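Local coordinates for protein putative glutathionylspermidine synthase (Methylobacillus flagellatus, PDB 3N6X) that probably acts as an ATP-dependent ligase of the circularly permuted ATP-grasp type 2 family, perhaps joining glutathione to spermidine, at residues G297-Y302 / N311-G316; K356-N361 / L365-V370; I112-V117 / I331-G336; C414-E419 / C447-R452. One frame throughout, in Å; residues are numbered along the deposited sequence.

Contact 1: residues G297-Y302 / N311-G316. With SO4 (sulfate ion), chain C.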
loop_
_atom_site.group_PDB
_atom_site.type_symbol
_atom_site.label_atom_id
_atom_site.label_comp_id
_atom_site.label_asym_id
_atom_site.label_seq_id
_atom_site.Cartn_x
_atom_site.Cartn_y
_atom_site.Cartn_z
ATOM N N GLY A 297 -7.546 5.577 27.789
ATOM C CA GLY A 297 -6.642 6.682 28.111
ATOM C C GLY A 297 -5.414 6.789 27.225
ATOM O O GLY A 297 -4.616 7.714 27.391
ATOM N N LEU A 298 -5.257 5.859 26.264
ATOM C CA LEU A 298 -4.105 5.832 25.356
ATOM C C LEU A 298 -3.905 7.157 24.605
ATOM O O LEU A 298 -2.774 7.653 24.530
ATOM C CB LEU A 298 -4.232 4.663 24.362
ATOM C CG LEU A 298 -3.098 4.503 23.340
ATOM C CD1 LEU A 298 -1.761 4.304 24.029
ATOM C CD2 LEU A 298 -3.387 3.353 22.388
ATOM N N LEU A 299 -4.991 7.728 24.048
ATOM C CA LEU A 299 -4.903 8.982 23.316
ATOM C C LEU A 299 -4.307 10.117 24.158
ATOM O O LEU A 299 -3.444 10.849 23.666
ATOM C CB LEU A 299 -6.267 9.384 22.726
ATOM C CG LEU A 299 -6.254 10.672 21.876
ATOM C CD1 LEU A 299 -5.396 10.498 20.599
ATOM C CD2 LEU A 299 -7.656 11.117 21.555
ATOM N N SER A 300 -4.721 10.225 25.441
ATOM C CA SER A 300 -4.196 11.238 26.372
ATOM C C SER A 300 -2.669 11.110 26.596
ATOM O O SER A 300 -1.976 12.128 26.654
ATOM C CB SER A 300 -4.938 11.173 27.708
ATOM O OG SER A 300 -4.331 12.007 28.684
ATOM N N VAL A 301 -2.155 9.863 26.734
ATOM C CA VAL A 301 -0.704 9.608 26.920
ATOM C C VAL A 301 0.075 10.066 25.665
ATOM O O VAL A 301 1.141 10.673 25.774
ATOM C CB VAL A 301 -0.422 8.102 27.253
ATOM C CG1 VAL A 301 1.064 7.848 27.464
ATOM C CG2 VAL A 301 -1.215 7.658 28.473
ATOM N N TYR A 302 -0.462 9.754 24.491
ATOM C CA TYR A 302 0.114 10.114 23.207
ATOM C C TYR A 302 0.118 11.640 23.034
ATOM O O TYR A 302 1.159 12.215 22.717
ATOM C CB TYR A 302 -0.674 9.425 22.076
ATOM C CG TYR A 302 -0.194 9.760 20.680
ATOM C CD1 TYR A 302 1.164 9.689 20.349
ATOM C CD2 TYR A 302 -1.101 10.045 19.659
ATOM C CE1 TYR A 302 1.606 9.943 19.052
ATOM C CE2 TYR A 302 -0.672 10.262 18.351
ATOM C CZ TYR A 302 0.681 10.218 18.052
ATOM O OH TYR A 302 1.102 10.432 16.771
ATOM N N ASN A 311 1.228 4.013 12.839
ATOM C CA ASN A 311 1.169 5.406 12.367
ATOM C C ASN A 311 0.408 6.297 13.357
ATOM O O ASN A 311 -0.348 5.800 14.204
ATOM C CB ASN A 311 0.518 5.472 10.985
ATOM C CG ASN A 311 1.366 4.892 9.872
ATOM O OD1 ASN A 311 2.531 4.526 10.053
ATOM N ND2 ASN A 311 0.819 4.852 8.680
ATOM N N ALA A 312 0.673 7.602 13.301
ATOM C CA ALA A 312 0.023 8.581 14.154
ATOM C C ALA A 312 -1.486 8.517 14.002
ATOM O O ALA A 312 -1.985 8.058 12.971
ATOM C CB ALA A 312 0.509 9.977 13.793
ATOM N N VAL A 313 -2.213 9.010 15.015
ATOM C CA VAL A 313 -3.659 9.163 14.970
ATOM C C VAL A 313 -3.965 10.356 14.008
ATOM O O VAL A 313 -3.234 11.346 14.013
ATOM C CB VAL A 313 -4.214 9.431 16.416
ATOM C CG1 VAL A 313 -5.666 9.916 16.383
ATOM C CG2 VAL A 313 -4.081 8.189 17.300
ATOM N N GLY A 314 -5.004 10.220 13.181
ATOM C CA GLY A 314 -5.445 11.288 12.284
ATOM C C GLY A 314 -4.771 11.377 10.925
ATOM O O GLY A 314 -4.875 12.414 10.259
ATOM N N THR A 315 -4.098 10.290 10.475
ATOM C CA THR A 315 -3.456 10.297 9.147
ATOM C C THR A 315 -4.479 10.149 8.018
ATOM O O THR A 315 -4.164 10.456 6.865
ATOM C CB THR A 315 -2.378 9.204 9.035
ATOM O OG1 THR A 315 -2.996 7.926 9.187
ATOM C CG2 THR A 315 -1.249 9.386 10.039
ATOM N N GLY A 316 -5.680 9.647 8.356
ATOM C CA GLY A 316 -6.747 9.378 7.397
ATOM C C GLY A 316 -7.172 10.569 6.555
ATOM O O GLY A 316 -7.696 10.391 5.455
HETATM S S SO4 C . -5.716 15.321 27.593
HETATM O O1 SO4 C . -5.386 14.411 26.488
HETATM O O2 SO4 C . -4.823 16.491 27.562
HETATM O O3 SO4 C . -7.114 15.767 27.456
HETATM O O4 SO4 C . -5.545 14.614 28.885
#

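Contact 2: residues K356-N361 / L365-V370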
loop_
_atom_site.group_PDB
_atom_site.type_symbol
_atom_site.label_atom_id
_atom_site.label_comp_id
_atom_site.label_asym_id
_atom_site.label_seq_id
_atom_site.Cartn_x
_atom_site.Cartn_y
_atom_site.Cartn_z
ATOM N N LYS A 356 -22.445 14.364 -12.765
ATOM C CA LYS A 356 -23.026 14.683 -14.071
ATOM C C LYS A 356 -22.119 14.206 -15.201
ATOM O O LYS A 356 -22.590 13.539 -16.125
ATOM C CB LYS A 356 -23.298 16.188 -14.190
ATOM C CG LYS A 356 -23.592 16.649 -15.619
ATOM C CD LYS A 356 -23.983 18.117 -15.682
ATOM C CE LYS A 356 -22.903 19.055 -15.207
ATOM N NZ LYS A 356 -23.310 20.471 -15.364
ATOM N N TYR A 357 -20.809 14.514 -15.108
ATOM C CA TYR A 357 -19.834 14.126 -16.126
ATOM C C TYR A 357 -19.718 12.621 -16.240
ATOM O O TYR A 357 -19.798 12.090 -17.343
ATOM C CB TYR A 357 -18.446 14.762 -15.851
ATOM C CG TYR A 357 -17.435 14.424 -16.924
ATOM C CD1 TYR A 357 -16.660 13.267 -16.843
ATOM C CD2 TYR A 357 -17.317 15.206 -18.070
ATOM C CE1 TYR A 357 -15.773 12.919 -17.858
ATOM C CE2 TYR A 357 -16.424 14.874 -19.084
ATOM C CZ TYR A 357 -15.659 13.725 -18.979
ATOM O OH TYR A 357 -14.793 13.384 -19.986
ATOM N N VAL A 358 -19.518 11.931 -15.106
ATOM C CA VAL A 358 -19.335 10.483 -15.082
ATOM C C VAL A 358 -20.514 9.732 -15.697
ATOM O O VAL A 358 -20.299 8.899 -16.567
ATOM C CB VAL A 358 -18.960 9.957 -13.673
ATOM C CG1 VAL A 358 -18.901 8.428 -13.652
ATOM C CG2 VAL A 358 -17.637 10.547 -13.215
ATOM N N LEU A 359 -21.767 10.060 -15.282
ATOM C CA LEU A 359 -22.970 9.409 -15.822
ATOM C C LEU A 359 -23.142 9.674 -17.310
ATOM O O LEU A 359 -23.682 8.826 -18.020
ATOM C CB LEU A 359 -24.218 9.838 -15.053
ATOM C CG LEU A 359 -24.299 9.367 -13.602
ATOM C CD1 LEU A 359 -25.516 9.925 -12.930
ATOM C CD2 LEU A 359 -24.293 7.840 -13.512
ATOM N N ASP A 360 -22.634 10.821 -17.795
ATOM C CA ASP A 360 -22.713 11.185 -19.211
ATOM C C ASP A 360 -21.615 10.508 -20.075
ATOM O O ASP A 360 -21.771 10.413 -21.288
ATOM C CB ASP A 360 -22.673 12.720 -19.386
ATOM C CG ASP A 360 -23.109 13.195 -20.763
ATOM O OD1 ASP A 360 -24.235 12.828 -21.195
ATOM O OD2 ASP A 360 -22.327 13.924 -21.414
ATOM N N ASN A 361 -20.508 10.059 -19.450
ATOM C CA ASN A 361 -19.381 9.449 -20.171
ATOM C C ASN A 361 -18.995 8.101 -19.557
ATOM O O ASN A 361 -17.841 7.684 -19.648
ATOM C CB ASN A 361 -18.186 10.406 -20.179
ATOM C CG ASN A 361 -18.487 11.722 -20.823
ATOM O OD1 ASN A 361 -18.410 11.872 -22.038
ATOM N ND2 ASN A 361 -18.853 12.704 -20.026
ATOM N N LEU A 365 -15.072 5.372 -18.850
ATOM C CA LEU A 365 -14.433 5.494 -17.544
ATOM C C LEU A 365 -14.423 4.218 -16.747
ATOM O O LEU A 365 -15.092 3.244 -17.106
ATOM C CB LEU A 365 -15.124 6.610 -16.720
ATOM C CG LEU A 365 -15.213 7.986 -17.368
ATOM C CD1 LEU A 365 -16.214 8.854 -16.645
ATOM C CD2 LEU A 365 -13.852 8.665 -17.419
ATOM N N VAL A 366 -13.675 4.239 -15.623
ATOM C CA VAL A 366 -13.597 3.159 -14.650
ATOM C C VAL A 366 -14.193 3.695 -13.364
ATOM O O VAL A 366 -13.718 4.706 -12.843
ATOM C CB VAL A 366 -12.127 2.673 -14.435
ATOM C CG1 VAL A 366 -12.034 1.713 -13.248
ATOM C CG2 VAL A 366 -11.576 2.025 -15.698
ATOM N N VAL A 367 -15.249 3.057 -12.867
ATOM C CA VAL A 367 -15.910 3.517 -11.644
ATOM C C VAL A 367 -15.683 2.519 -10.540
ATOM O O VAL A 367 -15.777 1.324 -10.780
ATOM C CB VAL A 367 -17.422 3.827 -11.868
ATOM C CG1 VAL A 367 -18.028 4.514 -10.651
ATOM C CG2 VAL A 367 -17.626 4.671 -13.122
ATOM N N LYS A 368 -15.307 2.998 -9.346
ATOM C CA LYS A 368 -15.013 2.132 -8.206
ATOM C C LYS A 368 -15.735 2.633 -6.987
ATOM O O LYS A 368 -15.856 3.843 -6.809
ATOM C CB LYS A 368 -13.497 2.128 -7.887
ATOM C CG LYS A 368 -12.547 2.009 -9.066
ATOM C CD LYS A 368 -11.153 2.479 -8.647
ATOM C CE LYS A 368 -10.126 2.272 -9.721
ATOM N NZ LYS A 368 -8.806 2.823 -9.321
ATOM N N GLU A 369 -16.114 1.720 -6.076
ATOM C CA GLU A 369 -16.684 2.142 -4.806
ATOM C C GLU A 369 -15.587 2.435 -3.792
ATOM O O GLU A 369 -14.508 1.852 -3.868
ATOM C CB GLU A 369 -17.735 1.154 -4.252
ATOM C CG GLU A 369 -17.565 -0.290 -4.677
ATOM C CD GLU A 369 -18.641 -1.223 -4.151
ATOM O OE1 GLU A 369 -19.837 -0.972 -4.428
ATOM O OE2 GLU A 369 -18.282 -2.233 -3.501
ATOM N N VAL A 370 -15.832 3.392 -2.895
ATOM C CA VAL A 370 -14.858 3.813 -1.895
ATOM C C VAL A 370 -14.709 2.738 -0.794
ATOM O O VAL A 370 -13.668 2.083 -0.727
ATOM C CB VAL A 370 -15.203 5.222 -1.334
ATOM C CG1 VAL A 370 -14.290 5.595 -0.164
ATOM C CG2 VAL A 370 -15.131 6.280 -2.435
#

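Contact 3: residues I112-V117 / I331-G336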
loop_
_atom_site.group_PDB
_atom_site.type_symbol
_atom_site.label_atom_id
_atom_site.label_comp_id
_atom_site.label_asym_id
_atom_site.label_seq_id
_atom_site.Cartn_x
_atom_site.Cartn_y
_atom_site.Cartn_z
ATOM N N ILE A 112 -4.133 25.930 3.894
ATOM C CA ILE A 112 -5.540 26.357 3.837
ATOM C C ILE A 112 -5.593 27.898 3.741
ATOM O O ILE A 112 -6.287 28.433 2.874
ATOM C CB ILE A 112 -6.382 25.796 5.025
ATOM C CG1 ILE A 112 -6.374 24.229 5.027
ATOM C CG2 ILE A 112 -7.825 26.338 4.965
ATOM C CD1 ILE A 112 -7.035 23.545 6.297
ATOM N N LYS A 113 -4.776 28.596 4.572
ATOM C CA LYS A 113 -4.678 30.058 4.565
ATOM C C LYS A 113 -4.179 30.582 3.211
ATOM O O LYS A 113 -4.556 31.687 2.818
ATOM C CB LYS A 113 -3.764 30.557 5.706
ATOM C CG LYS A 113 -4.286 30.192 7.093
ATOM C CD LYS A 113 -3.271 30.494 8.189
ATOM C CE LYS A 113 -3.879 30.318 9.562
ATOM N NZ LYS A 113 -2.851 30.402 10.635
ATOM N N ALA A 114 -3.327 29.787 2.498
ATOM C CA ALA A 114 -2.811 30.148 1.174
ATOM C C ALA A 114 -3.849 29.876 0.047
ATOM O O ALA A 114 -3.582 30.178 -1.124
ATOM C CB ALA A 114 -1.506 29.412 0.887
ATOM N N GLY A 115 -5.006 29.323 0.422
ATOM C CA GLY A 115 -6.104 29.034 -0.499
ATOM C C GLY A 115 -5.918 27.806 -1.378
ATOM O O GLY A 115 -6.806 27.482 -2.179
ATOM N N ILE A 116 -4.785 27.086 -1.215
ATOM C CA ILE A 116 -4.458 25.901 -2.026
ATOM C C ILE A 116 -5.349 24.686 -1.707
ATOM O O ILE A 116 -5.867 24.039 -2.627
ATOM C CB ILE A 116 -2.936 25.602 -1.999
ATOM C CG1 ILE A 116 -2.170 26.703 -2.758
ATOM C CG2 ILE A 116 -2.627 24.214 -2.582
ATOM C CD1 ILE A 116 -0.925 27.106 -2.143
ATOM N N VAL A 117 -5.564 24.407 -0.423
ATOM C CA VAL A 117 -6.486 23.350 -0.010
ATOM C C VAL A 117 -7.701 24.025 0.612
ATOM O O VAL A 117 -7.540 24.868 1.490
ATOM C CB VAL A 117 -5.829 22.304 0.949
ATOM C CG1 VAL A 117 -6.873 21.345 1.523
ATOM C CG2 VAL A 117 -4.723 21.524 0.236
ATOM N N ILE A 331 3.109 18.846 -2.859
ATOM C CA ILE A 331 4.514 18.733 -3.273
ATOM C C ILE A 331 5.069 20.128 -3.664
ATOM O O ILE A 331 6.081 20.546 -3.121
ATOM C CB ILE A 331 4.715 17.659 -4.392
ATOM C CG1 ILE A 331 4.400 16.237 -3.868
ATOM C CG2 ILE A 331 6.140 17.730 -4.984
ATOM C CD1 ILE A 331 3.960 15.233 -4.960
ATOM N N ARG A 332 4.333 20.876 -4.500
ATOM C CA ARG A 332 4.707 22.248 -4.897
ATOM C C ARG A 332 4.760 23.183 -3.700
ATOM O O ARG A 332 5.741 23.892 -3.541
ATOM C CB ARG A 332 3.732 22.795 -5.957
ATOM C CG ARG A 332 3.681 21.953 -7.210
ATOM C CD ARG A 332 2.794 22.545 -8.265
ATOM N NE ARG A 332 3.016 21.884 -9.547
ATOM C CZ ARG A 332 2.166 21.035 -10.108
ATOM N NH1 ARG A 332 0.982 20.803 -9.552
ATOM N NH2 ARG A 332 2.472 20.442 -11.248
ATOM N N PHE A 333 3.732 23.143 -2.819
ATOM C CA PHE A 333 3.664 24.032 -1.652
ATOM C C PHE A 333 4.753 23.745 -0.588
ATOM O O PHE A 333 5.439 24.667 -0.160
ATOM C CB PHE A 333 2.247 24.014 -1.027
ATOM C CG PHE A 333 2.040 24.994 0.114
ATOM C CD1 PHE A 333 1.808 26.348 -0.140
ATOM C CD2 PHE A 333 2.064 24.563 1.440
ATOM C CE1 PHE A 333 1.610 27.253 0.914
ATOM C CE2 PHE A 333 1.868 25.467 2.489
ATOM C CZ PHE A 333 1.644 26.809 2.218
ATOM N N TYR A 334 4.893 22.489 -0.150
ATOM C CA TYR A 334 5.832 22.157 0.925
ATOM C C TYR A 334 7.245 22.000 0.491
ATOM O O TYR A 334 8.156 22.279 1.278
ATOM C CB TYR A 334 5.376 20.898 1.698
ATOM C CG TYR A 334 4.031 21.086 2.365
ATOM C CD1 TYR A 334 3.872 21.984 3.418
ATOM C CD2 TYR A 334 2.910 20.390 1.926
ATOM C CE1 TYR A 334 2.631 22.170 4.027
ATOM C CE2 TYR A 334 1.659 20.607 2.488
ATOM C CZ TYR A 334 1.522 21.494 3.542
ATOM O OH TYR A 334 0.295 21.666 4.117
ATOM N N LEU A 335 7.459 21.450 -0.709
ATOM C CA LEU A 335 8.807 21.125 -1.151
ATOM C C LEU A 335 9.356 22.070 -2.211
ATOM O O LEU A 335 10.548 22.008 -2.509
ATOM C CB LEU A 335 8.868 19.669 -1.641
ATOM C CG LEU A 335 8.426 18.602 -0.634
ATOM C CD1 LEU A 335 8.236 17.269 -1.323
ATOM C CD2 LEU A 335 9.441 18.461 0.492
ATOM N N GLY A 336 8.486 22.911 -2.792
ATOM C CA GLY A 336 8.868 23.830 -3.862
ATOM C C GLY A 336 9.362 23.104 -5.097
ATOM O O GLY A 336 10.242 23.601 -5.803
#

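Contact 4: residues C414-E419 / C447-R452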
loop_
_atom_site.group_PDB
_atom_site.type_symbol
_atom_site.label_atom_id
_atom_site.label_comp_id
_atom_site.label_asym_id
_atom_site.label_seq_id
_atom_site.Cartn_x
_atom_site.Cartn_y
_atom_site.Cartn_z
ATOM N N CYS A 414 2.332 -7.694 -17.727
ATOM C CA CYS A 414 3.512 -8.450 -17.351
ATOM C C CYS A 414 3.298 -9.895 -17.792
ATOM O O CYS A 414 2.207 -10.442 -17.577
ATOM C CB CYS A 414 3.753 -8.351 -15.845
ATOM S SG CYS A 414 5.182 -9.296 -15.249
ATOM N N PRO A 415 4.307 -10.531 -18.452
ATOM C CA PRO A 415 4.130 -11.927 -18.890
ATOM C C PRO A 415 3.689 -12.813 -17.752
ATOM O O PRO A 415 4.253 -12.759 -16.668
ATOM C CB PRO A 415 5.508 -12.308 -19.407
ATOM C CG PRO A 415 6.101 -11.032 -19.815
ATOM C CD PRO A 415 5.642 -10.028 -18.816
ATOM N N THR A 416 2.590 -13.513 -17.957
ATOM C CA THR A 416 1.960 -14.327 -16.937
ATOM C C THR A 416 1.576 -15.657 -17.550
ATOM O O THR A 416 1.101 -15.701 -18.693
ATOM C CB THR A 416 0.731 -13.574 -16.382
ATOM O OG1 THR A 416 1.080 -12.209 -16.150
ATOM C CG2 THR A 416 0.181 -14.192 -15.104
ATOM N N LEU A 417 1.780 -16.748 -16.803
ATOM C CA LEU A 417 1.432 -18.077 -17.281
ATOM C C LEU A 417 -0.076 -18.306 -17.217
ATOM O O LEU A 417 -0.659 -18.357 -16.128
ATOM C CB LEU A 417 2.197 -19.165 -16.507
ATOM C CG LEU A 417 3.667 -19.323 -16.887
ATOM C CD1 LEU A 417 4.478 -19.776 -15.711
ATOM C CD2 LEU A 417 3.834 -20.283 -18.047
ATOM N N VAL A 418 -0.714 -18.374 -18.398
ATOM C CA VAL A 418 -2.160 -18.603 -18.549
ATOM C C VAL A 418 -2.413 -19.947 -19.290
ATOM O O VAL A 418 -1.450 -20.634 -19.640
ATOM C CB VAL A 418 -2.874 -17.399 -19.236
ATOM C CG1 VAL A 418 -2.724 -16.124 -18.406
ATOM C CG2 VAL A 418 -2.359 -17.186 -20.657
ATOM N N GLU A 419 -3.702 -20.328 -19.492
ATOM C CA GLU A 419 -4.093 -21.585 -20.159
ATOM C C GLU A 419 -3.408 -21.793 -21.531
ATOM O O GLU A 419 -2.867 -22.871 -21.786
ATOM C CB GLU A 419 -5.622 -21.678 -20.296
ATOM N N CYS A 447 3.533 -7.002 -5.845
ATOM C CA CYS A 447 2.989 -6.914 -7.187
ATOM C C CYS A 447 1.758 -7.787 -7.291
ATOM O O CYS A 447 1.804 -8.957 -6.925
ATOM C CB CYS A 447 4.030 -7.287 -8.232
ATOM S SG CYS A 447 3.402 -7.296 -9.926
ATOM N N ARG A 448 0.643 -7.203 -7.730
ATOM C CA ARG A 448 -0.624 -7.915 -7.892
ATOM C C ARG A 448 -0.938 -8.051 -9.358
ATOM O O ARG A 448 -0.647 -7.137 -10.140
ATOM C CB ARG A 448 -1.749 -7.194 -7.164
ATOM C CG ARG A 448 -1.619 -7.241 -5.649
ATOM C CD ARG A 448 -2.742 -6.487 -4.985
ATOM N NE ARG A 448 -2.574 -5.036 -5.102
ATOM C CZ ARG A 448 -3.584 -4.175 -5.218
ATOM N NH1 ARG A 448 -4.839 -4.609 -5.237
ATOM N NH2 ARG A 448 -3.346 -2.872 -5.298
ATOM N N VAL A 449 -1.471 -9.212 -9.759
ATOM C CA VAL A 449 -1.753 -9.486 -11.174
ATOM C C VAL A 449 -3.228 -9.850 -11.413
ATOM O O VAL A 449 -3.818 -10.600 -10.628
ATOM C CB VAL A 449 -0.763 -10.550 -11.766
ATOM C CG1 VAL A 449 -0.829 -11.870 -11.001
ATOM C CG2 VAL A 449 -0.998 -10.770 -13.262
ATOM N N ALA A 450 -3.824 -9.283 -12.484
ATOM C CA ALA A 450 -5.195 -9.599 -12.903
ATOM C C ALA A 450 -5.112 -10.766 -13.894
ATOM O O ALA A 450 -4.794 -10.564 -15.072
ATOM C CB ALA A 450 -5.839 -8.379 -13.563
ATOM N N LEU A 451 -5.289 -11.996 -13.382
ATOM C CA LEU A 451 -5.110 -13.244 -14.138
ATOM C C LEU A 451 -6.085 -13.452 -15.306
ATOM O O LEU A 451 -5.661 -13.929 -16.362
ATOM C CB LEU A 451 -5.102 -14.466 -13.189
ATOM C CG LEU A 451 -3.979 -14.472 -12.116
ATOM C CD1 LEU A 451 -4.308 -15.412 -10.975
ATOM C CD2 LEU A 451 -2.632 -14.819 -12.725
ATOM N N ARG A 452 -7.386 -13.109 -15.122
ATOM C CA ARG A 452 -8.412 -13.274 -16.168
ATOM C C ARG A 452 -8.121 -12.378 -17.380
ATOM O O ARG A 452 -7.687 -11.236 -17.208
ATOM C CB ARG A 452 -9.809 -12.992 -15.603
ATOM C CG ARG A 452 -10.951 -13.457 -16.514
ATOM C CD ARG A 452 -12.260 -12.763 -16.179
ATOM N NE ARG A 452 -12.286 -11.375 -16.655
ATOM C CZ ARG A 452 -13.021 -10.413 -16.104
ATOM N NH1 ARG A 452 -13.790 -10.674 -15.052
ATOM N NH2 ARG A 452 -12.988 -9.181 -16.596
#

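Contact 1: residues G297-Y302 / N311-G316
Leu299 and Val313 mark the closest backbone approach, 8.4 Å between their CA atoms. Side chains of the short helix 298-303 meet both the side chains and the backbone of the extended loop 311-316, and no hydrogen bond passes between them. Gly297 is the N-cap, and Asp283 accepts hydrogen bonds from the backbone N of Gly297 and of Leu299. Tyr302 carries the larger share of the contact. With CG anti to the backbone N (chi1 178°), its ring reaches out from the helix to the loop, and the hydroxyl arrives close to the methyl of Ala312, OH to CB 3.1 Å, with that methyl near the ring plane at its edge. Farther back, Tyr302 CE2 lies 3.9 Å from Val313 N and 4.1 Å from Val313 CB, the side chains running past one another and pointing opposite ways. Leu299 makes a smaller contribution, its CD1 4.2 Å from Val313 CG2. If a leucine stood in place of Tyr302, Ala312 CB would probably lose its close neighbour and a gap would open beside Val313. Ser300 OG donates to a sulfate oxygen, O4, at 2.9 Å, and Arg303 NE holds the same ion. Helix 298-303 links the parallel strands 268-275 and 308-310 in a beta-alpha-beta crossover. The chemistry is largely apolar, apart from the tyrosine hydroxyl against the Ala312 methyl, whereas Arg275 binds the loop carbonyls of Asn311 and Ala312.

Contact 2: residues K356-N361 / L365-V370
Val358 and Leu365 lead the apolar packing between the last turn of helix 352-360 and strand 365-369, which follows it after a short connection. The axes of 356-360 and 365-369 pass 9.9 Å apart with their directions at 118°. Leu365 turns its CD1 methyl toward the helix, 4.0 Å from Val358 CG1, and the side chains cross obliquely. The same valine methyl also meets the next inward-facing residue of the strand, Val367, at CG2, again 4.0 Å away. With CG1 of Val358 anti to the backbone N (chi1 175°), this branch meets both strand residues, while CD1 of Leu365 also lies against Val358 CA and CG2. Tyr357 joins more loosely from the flank, its CE1 4.3 Å from Leu365 CD1.

Polar groups work within the helix end. The side chain of Asn361 folds back, and its ND2 donates to Tyr357 O at 2.9 Å with an N-H...O angle of 155°. This places the amide nitrogen over the centre of the Tyr357 ring, while Tyr347 stacks with the same ring. Asn361 O, by contrast, meets hydrocarbon: Leu365 CG lies 3.5 Å from it.

Strand 365-369 is an inner strand of a four-stranded antiparallel sheet, and Val367 also touches Phe392 and Ile396 of helix 386-398. No hydrogen bond joins the two segments; the contact rests mainly on aliphatic packing, and the side-chain hydrogen bond of Asn361 to Tyr357 O closes the helix end beside Leu365.

Contact 3: residues I112-V117 / I331-G336
Phe333 is met by both Ile116 and Ala114, and these two pairs make up the whole contact between the turn after helix 110-113 and the end of helix 327-335. The tight part lies at Ile116: its CD1 approaches Phe333 CD1 to 3.5 Å and reaches the neighbouring CE1 at 4.0 Å, so the methyl comes obliquely onto the CD1-CE1 bond. Phe333 CG is anti to the backbone N (chi1 -175°), which carries the ring away from its own helix and out to the turn. Within the helix, Tyr334 lies against the CD2 flank of the ring: its CE1 lies in plane at the edge of the Phe333 ring, while Phe333 CD2 sits 3.5 Å above the Tyr334 ring, offset toward the rim.

The loose side belongs to Ala114. Its methyl makes a wider touch, CB to Phe333 CE1 at 3.8 Å, and the residue is exposed, as is Gly115 beside it. Gly115 leaves the helix with positive phi, and its N bonds to Ile112 O at 2.9 Å, turning the chain so that Ile116 comes back toward Phe333. Ala114, Gly115 and Ile116 also touch a neighbouring molecule in the crystal.

Ile111 of helix 110-113 adjoins this surface patch, in contact with Ile116, Phe333 and Tyr334. Helix 81-105 also packs on helix 327-335, where Gln93 and Ala97 meet Ile331 and Phe101 meets Tyr334.

Contact 4: residues C414-E419 / C447-R452
Thr416 meets Val449 and Leu451 where strand 413-418 and the end of strand 446-450 with the residue after it come together, both strands belonging to the large mixed sheet of this ATP-grasp protein. Strands 413-418 and 446-450 are not hydrogen-bonded to one another; each pairs antiparallel with the long strand 423-435, and side chains span the distance between them. The closest CA atoms of the two segments, those of Val418 and Leu451, are 7.5 Å apart.

Apolar contacts dominate. Thr416 CG2, anti to the backbone N, meets Leu451 CD2 at 3.7 Å, the two side chains crossing at about a right angle. Thr416 and Val449 instead reach toward each other tip to tip. Val449 takes chi1 59°, which leaves its CG2 anti to the backbone N and directed at the threonine, 4.1 Å from Thr416 CG2. Replacing Thr416 by a glycine would take away both branches and would probably leave a gap in front of Leu451 CD2 and Val449 CG2.

Among the polar groups, Thr416 OG1 lies 3.8 Å from Val449 CG2 and also donates to Cys414 O of its own strand; that bond is modelled at 2.5 Å, so short that its exact geometry is doubtful. Around the pair, Thr416 also touches Arg425 of the shared strand and Lys467 of strand 464-471, and Arg448 forms a salt bridge with Asp428.

At the far end of the contact, Leu451 O accepts a hydrogen bond from Arg425 NE, and Val418 CG1 rests 4.2 Å from this same carbonyl oxygen.

How the contacts relate
Contacts 1, 2 and 4 involve three different sheets, and none of the four contacts touches another. Contact 3 joins parts far apart in sequence, and contact 1 lies wholly within the chain between the two segments of contact 3; their nearest atoms are about 12 Å apart. Contacts 2 and 4 approach most closely, about 9 Å between nearest atoms, with contacts 1 and 2 next at about 10 Å. Contact 4 lies across the chain's centre from both contacts 1 and 3, its centre about 40 Å from each of theirs. The sulfate beside contact 1 and the glycerol about 5 Å from the Phe333 side chain probably come from the crystallisation liquor, so neither is evidence for the active site.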